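Local coordinates for protein putative alpha-L-fucosidase (Bacteroides thetaiotaomicron, PDB 4H41) that is a putative alpha-L-fucosidase with a TIM-barrel fold, probably acting in carbohydrate metabolism on host glycans, at residues Lys54-Asp57 with Leu58-His62; Gly245-Asp248 with Tyr249-Asp253. All coordinates share one frame; numbering follows the deposited sequence.

Both contacts are local, contact 1 within a helix of the outer layer of an eight-stranded parallel beta/alpha barrel and contact 2 in the loop leading into another. Contact 1 (54-62) lies in helix 53-65, between barrel strands 34-39 and 70-73. Contact 2 (245-253) follows strand 239-243 and leads into helix 252-266. Their centres are 32 Å apart and their nearest atoms about 21 Å apart, so they do not touch. Each faces a different neighbouring subunit: the second packs on contact 1, the third on contact 2. Neither contains a residue of the two observed polyether-binding pockets, although Tyr112, a partner of Asp57 in contact 1, immediately precedes the pocket residue Asn113.

Contact 1 of 2, residues Lys54-Asp57 with Leu58-His62; sequences KEWD and LDFQH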
ATOM      1  N   LYS B  54      -0.715  -1.385  25.528  1.00 20.50           N
ATOM      2  CA  LYS B  54      -0.732   0.090  25.641  1.00 21.83           C
ATOM      3  C   LYS B  54      -1.459   0.751  24.479  1.00 24.84           C
ATOM      4  O   LYS B  54      -2.299   1.648  24.671  1.00 22.53           O
ATOM      5  CB  LYS B  54       0.694   0.624  25.709  1.00 25.41           C
ATOM      6  CG  LYS B  54       0.808   2.109  25.964  1.00 35.85           C
ATOM      7  CD  LYS B  54       2.272   2.553  25.903  1.00 46.50           C
ATOM      8  CE  LYS B  54       2.516   3.796  26.704  1.00 65.88           C
ATOM      9  NZ  LYS B  54       3.844   4.406  26.413  1.00 78.66           N
ATOM     10  N   GLU B  55      -1.141   0.300  23.270  1.00 20.03           N
ATOM     11  CA  GLU B  55      -1.760   0.812  22.051  1.00 19.13           C
ATOM     12  C   GLU B  55      -3.232   0.440  21.982  1.00 19.19           C
ATOM     13  O   GLU B  55      -4.065   1.273  21.596  1.00 20.01           O
ATOM     14  CB  GLU B  55      -1.036   0.263  20.820  1.00 18.67           C
ATOM     15  CG  GLU B  55       0.366   0.826  20.631  1.00 25.95           C
ATOM     16  CD  GLU B  55       1.428   0.269  21.552  1.00 26.34           C
ATOM     17  OE1 GLU B  55       1.288  -0.897  21.986  1.00 20.00           O
ATOM     18  OE2 GLU B  55       2.424   0.977  21.809  1.00 26.64           O
ATOM     19  N   TRP B  56      -3.579  -0.783  22.399  1.00 18.09           N
ATOM     20  CA  TRP B  56      -4.993  -1.201  22.361  1.00 18.21           C
ATOM     21  C   TRP B  56      -5.806  -0.417  23.370  1.00 20.80           C
ATOM     22  O   TRP B  56      -6.911   0.027  23.048  1.00 19.42           O
ATOM     23  CB  TRP B  56      -5.129  -2.703  22.573  1.00 18.05           C
ATOM     24  CG  TRP B  56      -4.969  -3.456  21.296  1.00 18.29           C
ATOM     25  CD1 TRP B  56      -3.932  -4.259  20.929  1.00 20.54           C
ATOM     26  CD2 TRP B  56      -5.863  -3.416  20.183  1.00 16.90           C
ATOM     27  NE1 TRP B  56      -4.151  -4.761  19.667  1.00 18.46           N
ATOM     28  CE2 TRP B  56      -5.324  -4.249  19.182  1.00 20.16           C
ATOM     29  CE3 TRP B  56      -7.041  -2.710  19.907  1.00 18.61           C
ATOM     30  CZ2 TRP B  56      -5.929  -4.393  17.918  1.00 19.10           C
ATOM     31  CZ3 TRP B  56      -7.685  -2.945  18.698  1.00 19.51           C
ATOM     32  CH2 TRP B  56      -7.120  -3.772  17.721  1.00 20.11           C
ATOM     33  N   ASP B  57      -5.259  -0.148  24.551  1.00 18.17           N
ATOM     34  CA  ASP B  57      -5.943   0.678  25.548  1.00 18.01           C
ATOM     35  C   ASP B  57      -6.230   2.070  24.978  1.00 20.97           C
ATOM     36  O   ASP B  57      -7.350   2.583  25.093  1.00 19.47           O
ATOM     37  CB  ASP B  57      -5.105   0.789  26.818  1.00 20.74           C
ATOM     38  CG  ASP B  57      -5.687   1.786  27.801  1.00 27.06           C
ATOM     39  OD1 ASP B  57      -6.666   1.430  28.489  1.00 27.04           O
ATOM     40  OD2 ASP B  57      -5.239   2.946  27.793  1.00 29.10           O
ATOM     41  N   LEU B  58      -5.242   2.664  24.345  1.00 17.22           N
ATOM     42  CA  LEU B  58      -5.431   3.984  23.725  1.00 17.66           C
ATOM     43  C   LEU B  58      -6.476   3.923  22.591  1.00 20.17           C
ATOM     44  O   LEU B  58      -7.306   4.823  22.467  1.00 19.44           O
ATOM     45  CB  LEU B  58      -4.090   4.498  23.209  1.00 17.63           C
ATOM     46  CG  LEU B  58      -4.091   5.812  22.429  1.00 25.02           C
ATOM     47  CD1 LEU B  58      -4.603   6.957  23.306  1.00 28.81           C
ATOM     48  CD2 LEU B  58      -2.672   6.146  21.905  1.00 29.69           C
ATOM     49  N   ASP B  59      -6.484   2.843  21.800  1.00 17.13           N
ATOM     50  CA  ASP B  59      -7.497   2.739  20.749  1.00 16.66           C
ATOM     51  C   ASP B  59      -8.884   2.619  21.321  1.00 18.00           C
ATOM     52  O   ASP B  59      -9.812   3.227  20.769  1.00 19.03           O
ATOM     53  CB  ASP B  59      -7.251   1.571  19.757  1.00 16.57           C
ATOM     54  CG  ASP B  59      -7.275   2.113  18.351  1.00 21.68           C
ATOM     55  OD1 ASP B  59      -6.662   3.166  18.121  1.00 19.30           O
ATOM     56  OD2 ASP B  59      -7.939   1.496  17.487  1.00 16.87           O
ATOM     57  N   PHE B  60      -9.044   1.917  22.429  1.00 16.48           N
ATOM     58  CA  PHE B  60     -10.365   1.813  23.059  1.00 15.47           C
ATOM     59  C   PHE B  60     -10.835   3.203  23.523  1.00 18.37           C
ATOM     60  O   PHE B  60     -12.035   3.503  23.477  1.00 18.87           O
ATOM     61  CB  PHE B  60     -10.353   0.814  24.204  1.00 17.66           C
ATOM     62  CG  PHE B  60     -10.721  -0.601  23.785  1.00 18.36           C
ATOM     63  CD1 PHE B  60      -9.894  -1.328  22.925  1.00 20.83           C
ATOM     64  CD2 PHE B  60     -11.873  -1.213  24.270  1.00 20.70           C
ATOM     65  CE1 PHE B  60     -10.225  -2.628  22.531  1.00 22.15           C
ATOM     66  CE2 PHE B  60     -12.181  -2.533  23.911  1.00 23.21           C
ATOM     67  CZ  PHE B  60     -11.330  -3.243  23.080  1.00 21.85           C
ATOM     68  N   GLN B  61      -9.901   4.061  23.974  1.00 18.55           N
ATOM     69  CA  GLN B  61     -10.223   5.442  24.336  1.00 17.78           C
ATOM     70  C   GLN B  61     -10.710   6.241  23.115  1.00 22.94           C
ATOM     71  O   GLN B  61     -11.699   6.977  23.236  1.00 20.36           O
ATOM     72  CB  GLN B  61      -9.017   6.148  24.947  1.00 19.02           C
ATOM     73  CG  GLN B  61      -8.558   5.588  26.286  1.00 22.61           C
ATOM     74  CD  GLN B  61      -7.339   6.314  26.744  1.00 32.70           C
ATOM     75  OE1 GLN B  61      -7.352   7.546  26.829  1.00 34.25           O
ATOM     76  NE2 GLN B  61      -6.280   5.590  27.109  1.00 29.81           N
ATOM     77  N   HIS B  62     -10.061   6.050  21.940  1.00 18.98           N
ATOM     78  CA  HIS B  62     -10.469   6.744  20.698  1.00 18.70           C
ATOM     79  C   HIS B  62     -11.861   6.255  20.285  1.00 22.05           C
ATOM     80  O   HIS B  62     -12.684   7.041  19.818  1.00 20.73           O
ATOM     81  CB  HIS B  62      -9.453   6.540  19.520  1.00 18.41           C
ATOM     82  CG  HIS B  62      -8.084   7.137  19.730  1.00 21.36           C
ATOM     83  ND1 HIS B  62      -7.923   8.452  20.146  1.00 24.07           N
ATOM     84  CD2 HIS B  62      -6.868   6.611  19.471  1.00 22.83           C
ATOM     85  CE1 HIS B  62      -6.613   8.660  20.198  1.00 24.13           C
ATOM     86  NE2 HIS B  62      -5.933   7.571  19.813  1.00 23.53           N
TER
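Asp57 and Gln61, one helical turn apart, join their side chains along helix 53-65, the helix that links strands 34-39 and 70-73 in the first beta-alpha-beta unit of the TIM barrel. The backbone hydrogen bonds are those of a regular alpha-helix: the amides of Leu58, Asp59, Phe60 and Gln61 donate to the carbonyl oxygens of Lys54, Glu55, Trp56 and Asp57, each four residues back. The bond from Phe60 N to Trp56 O measures 2.9 Å, and that from Gln61 N to Asp57 O is longer at 3.2 Å. Glu55 O also accepts a second bond, from Gln320 NE2.

Asp57 uses both carboxylate oxygens. Its CG stands anti to the backbone N (chi1 172°), placing OD2 within reach of the Gln61 amide, whose chain is extended beyond CG. Gln61 NE2 donates to Asp57 OD2 at 2.9 Å in a somewhat bent bond, meeting the oxygen from above the carboxylate plane, 37° out of it. OD2 itself lies close to the amide plane; the two planes are turned 62° apart. OD1 is taken by Tyr112 OH and a salt bridge from Lys111, so helix 101-111 and the residue after it help fix the carboxylate.

Asp59 is buried but well supplied with donors: Ser318 and Gln320 bond to OD1 and Ser314 to OD2, tying this side of the helix to the 313-320 region. Glu55 OE1 accepts from Gly52 N and also has a long, weak ion pair with Arg332 of the second subunit.

The apolar side of the contact is made by Trp56 and Phe60. Trp56 CE3 approaches Phe60 CE1 at 4.1 Å, and both side chains reach Leu108; Trp56 also makes edge-to-face contacts with Trp51 and Tyr105. At the rim of the phenyl ring, near its plane, Phe60 CD1 lies 3.3 Å from Trp56 O.

Contact 2 of 2, residues Gly245-Asp248 with Tyr249-Asp253; sequences GHID and YDELD
Asp248 O accepts a hydrogen bond from Glu251 N at 2.9 Å, closing a type I beta turn with Tyr249 and Asp250 at its corners, just ahead of helix 252-266. The chain enters this turn extended through Ile247 and Asp248.

Glu251 folds its extended side chain back across the turn, and OE1 accepts a nearly straight bond from Asp248 N at 2.9 Å, on the anti side but 32° out of the carboxylate plane. The two residues are thus bonded twice, the Glu251 carboxylate accepting from Asp248 N while Glu251 N returns a bond to Asp248 O. Asp248 OD1 takes Tyr249 N, also at 2.9 Å. Ile247 CD1 packs on Leu252 CD2 at 4.1 Å, joining the incoming loop to the first turn of helix 252-266, while the hydroxyl of Tyr249 reaches Asp280.

Asp248 OD2 and Asp250 OD1 are 3.9 Å apart. A water bridges Asp248 OD2 and Asp250 OD2, hydrogen-bonded to both, and those oxygens also form salt bridges, to Lys202 and to Lys80 of the third subunit respectively. The two lysines probably offset the negative charge gathered at this turn, and the second joins it to the subunit interface.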
ATOM      1  N   GLY B 245     -20.096  -2.835   1.237  1.00 20.21           N
ATOM      2  CA  GLY B 245     -19.191  -2.327   0.225  1.00 19.07           C
ATOM      3  C   GLY B 245     -19.168  -2.925  -1.143  1.00 21.03           C
ATOM      4  O   GLY B 245     -18.490  -2.358  -2.000  1.00 19.07           O
ATOM      5  N   HIS B 246     -19.827  -4.069  -1.377  1.00 17.75           N
ATOM      6  CA  HIS B 246     -19.691  -4.732  -2.676  1.00 16.12           C
ATOM      7  C   HIS B 246     -20.701  -4.269  -3.722  1.00 21.24           C
ATOM      8  O   HIS B 246     -20.631  -4.728  -4.860  1.00 21.17           O
ATOM      9  CB  HIS B 246     -19.768  -6.251  -2.522  1.00 16.52           C
ATOM     10  CG  HIS B 246     -18.732  -6.810  -1.591  1.00 18.69           C
ATOM     11  ND1 HIS B 246     -18.929  -6.816  -0.227  1.00 21.14           N
ATOM     12  CD2 HIS B 246     -17.509  -7.324  -1.848  1.00 20.24           C
ATOM     13  CE1 HIS B 246     -17.851  -7.399   0.299  1.00 20.19           C
ATOM     14  NE2 HIS B 246     -16.987  -7.740  -0.639  1.00 20.24           N
ATOM     15  N   ILE B 247     -21.601  -3.363  -3.363  1.00 17.84           N
ATOM     16  CA  ILE B 247     -22.587  -2.800  -4.283  1.00 17.06           C
ATOM     17  C   ILE B 247     -22.194  -1.347  -4.550  1.00 20.77           C
ATOM     18  O   ILE B 247     -21.480  -0.732  -3.755  1.00 20.79           O
ATOM     19  CB  ILE B 247     -24.042  -2.927  -3.756  1.00 20.19           C
ATOM     20  CG1 ILE B 247     -24.230  -2.279  -2.393  1.00 20.85           C
ATOM     21  CG2 ILE B 247     -24.477  -4.401  -3.747  1.00 18.42           C
ATOM     22  CD1 ILE B 247     -25.701  -2.228  -1.937  1.00 21.36           C
ATOM     23  N   ASP B 248     -22.732  -0.788  -5.611  1.00 19.82           N
ATOM     24  CA  ASP B 248     -22.475   0.621  -5.943  1.00 19.01           C
ATOM     25  C   ASP B 248     -23.292   1.532  -5.032  1.00 22.72           C
ATOM     26  O   ASP B 248     -24.314   1.118  -4.454  1.00 21.83           O
ATOM     27  CB  ASP B 248     -22.762   0.881  -7.408  1.00 21.85           C
ATOM     28  CG  ASP B 248     -21.911   1.964  -8.065  1.00 39.14           C
ATOM     29  OD1 ASP B 248     -21.240   2.741  -7.320  1.00 36.92           O
ATOM     30  OD2 ASP B 248     -21.862   1.995  -9.319  1.00 43.83           O
ATOM     31  N   TYR B 249     -22.864   2.777  -4.914  1.00 17.63           N
ATOM     32  CA  TYR B 249     -23.488   3.734  -3.977  1.00 17.63           C
ATOM     33  C   TYR B 249     -24.911   4.124  -4.385  1.00 25.74           C
ATOM     34  O   TYR B 249     -25.679   4.500  -3.521  1.00 25.65           O
ATOM     35  CB  TYR B 249     -22.620   4.992  -3.754  1.00 19.82           C
ATOM     36  CG  TYR B 249     -21.208   4.617  -3.371  1.00 21.25           C
ATOM     37  CD1 TYR B 249     -20.902   4.207  -2.082  1.00 23.10           C
ATOM     38  CD2 TYR B 249     -20.203   4.559  -4.325  1.00 22.54           C
ATOM     39  CE1 TYR B 249     -19.625   3.745  -1.751  1.00 22.05           C
ATOM     40  CE2 TYR B 249     -18.916   4.136  -3.995  1.00 23.18           C
ATOM     41  CZ  TYR B 249     -18.637   3.719  -2.709  1.00 27.04           C
ATOM     42  OH  TYR B 249     -17.391   3.221  -2.392  1.00 28.89           O
ATOM     43  N   ASP B 250     -25.269   3.954  -5.642  1.00 21.04           N
ATOM     44  CA  ASP B 250     -26.636   4.232  -6.095  1.00 20.00           C
ATOM     45  C   ASP B 250     -27.528   2.945  -5.985  1.00 23.03           C
ATOM     46  O   ASP B 250     -28.699   2.979  -6.365  1.00 22.43           O
ATOM     47  CB  ASP B 250     -26.641   4.784  -7.519  1.00 20.55           C
ATOM     48  CG  ASP B 250     -25.972   3.929  -8.558  1.00 28.07           C
ATOM     49  OD1 ASP B 250     -25.549   2.812  -8.221  1.00 28.85           O
ATOM     50  OD2 ASP B 250     -25.828   4.402  -9.712  1.00 33.74           O
ATOM     51  N   GLU B 251     -26.991   1.836  -5.441  1.00 17.67           N
ATOM     52  CA  GLU B 251     -27.749   0.595  -5.216  1.00 18.25           C
ATOM     53  C   GLU B 251     -28.070   0.381  -3.741  1.00 20.41           C
ATOM     54  O   GLU B 251     -28.739  -0.589  -3.403  1.00 17.59           O
ATOM     55  CB  GLU B 251     -26.939  -0.611  -5.728  1.00 19.75           C
ATOM     56  CG  GLU B 251     -26.678  -0.517  -7.208  1.00 23.09           C
ATOM     57  CD  GLU B 251     -25.821  -1.625  -7.787  1.00 34.00           C
ATOM     58  OE1 GLU B 251     -24.825  -2.048  -7.149  1.00 23.90           O
ATOM     59  OE2 GLU B 251     -26.094  -1.990  -8.950  1.00 31.81           O
ATOM     60  N   LEU B 252     -27.627   1.295  -2.862  1.00 18.06           N
ATOM     61  CA  LEU B 252     -27.788   1.146  -1.410  1.00 17.41           C
ATOM     62  C   LEU B 252     -29.245   1.112  -1.011  1.00 20.53           C
ATOM     63  O   LEU B 252     -29.653   0.226  -0.252  1.00 20.11           O
ATOM     64  CB  LEU B 252     -27.093   2.305  -0.679  1.00 17.63           C
ATOM     65  CG  LEU B 252     -25.537   2.338  -0.777  1.00 22.21           C
ATOM     66  CD1 LEU B 252     -25.022   3.663  -0.306  1.00 23.61           C
ATOM     67  CD2 LEU B 252     -24.930   1.254   0.026  1.00 24.84           C
ATOM     68  N   ASP B 253     -30.049   2.052  -1.522  1.00 17.25           N
ATOM     69  CA  ASP B 253     -31.469   2.075  -1.152  1.00 15.42           C
ATOM     70  C   ASP B 253     -32.191   0.784  -1.562  1.00 19.99           C
ATOM     71  O   ASP B 253     -32.956   0.251  -0.761  1.00 19.66           O
ATOM     72  CB  ASP B 253     -32.200   3.268  -1.766  1.00 19.01           C
ATOM     73  CG  ASP B 253     -31.829   4.613  -1.198  1.00 32.46           C
ATOM     74  OD1 ASP B 253     -31.264   4.650  -0.083  1.00 27.22           O
ATOM     75  OD2 ASP B 253     -32.152   5.642  -1.845  1.00 42.06           O
TER
HETATM   76  O   HOH W   1     -23.214   3.767 -10.688  1.00 33.57           O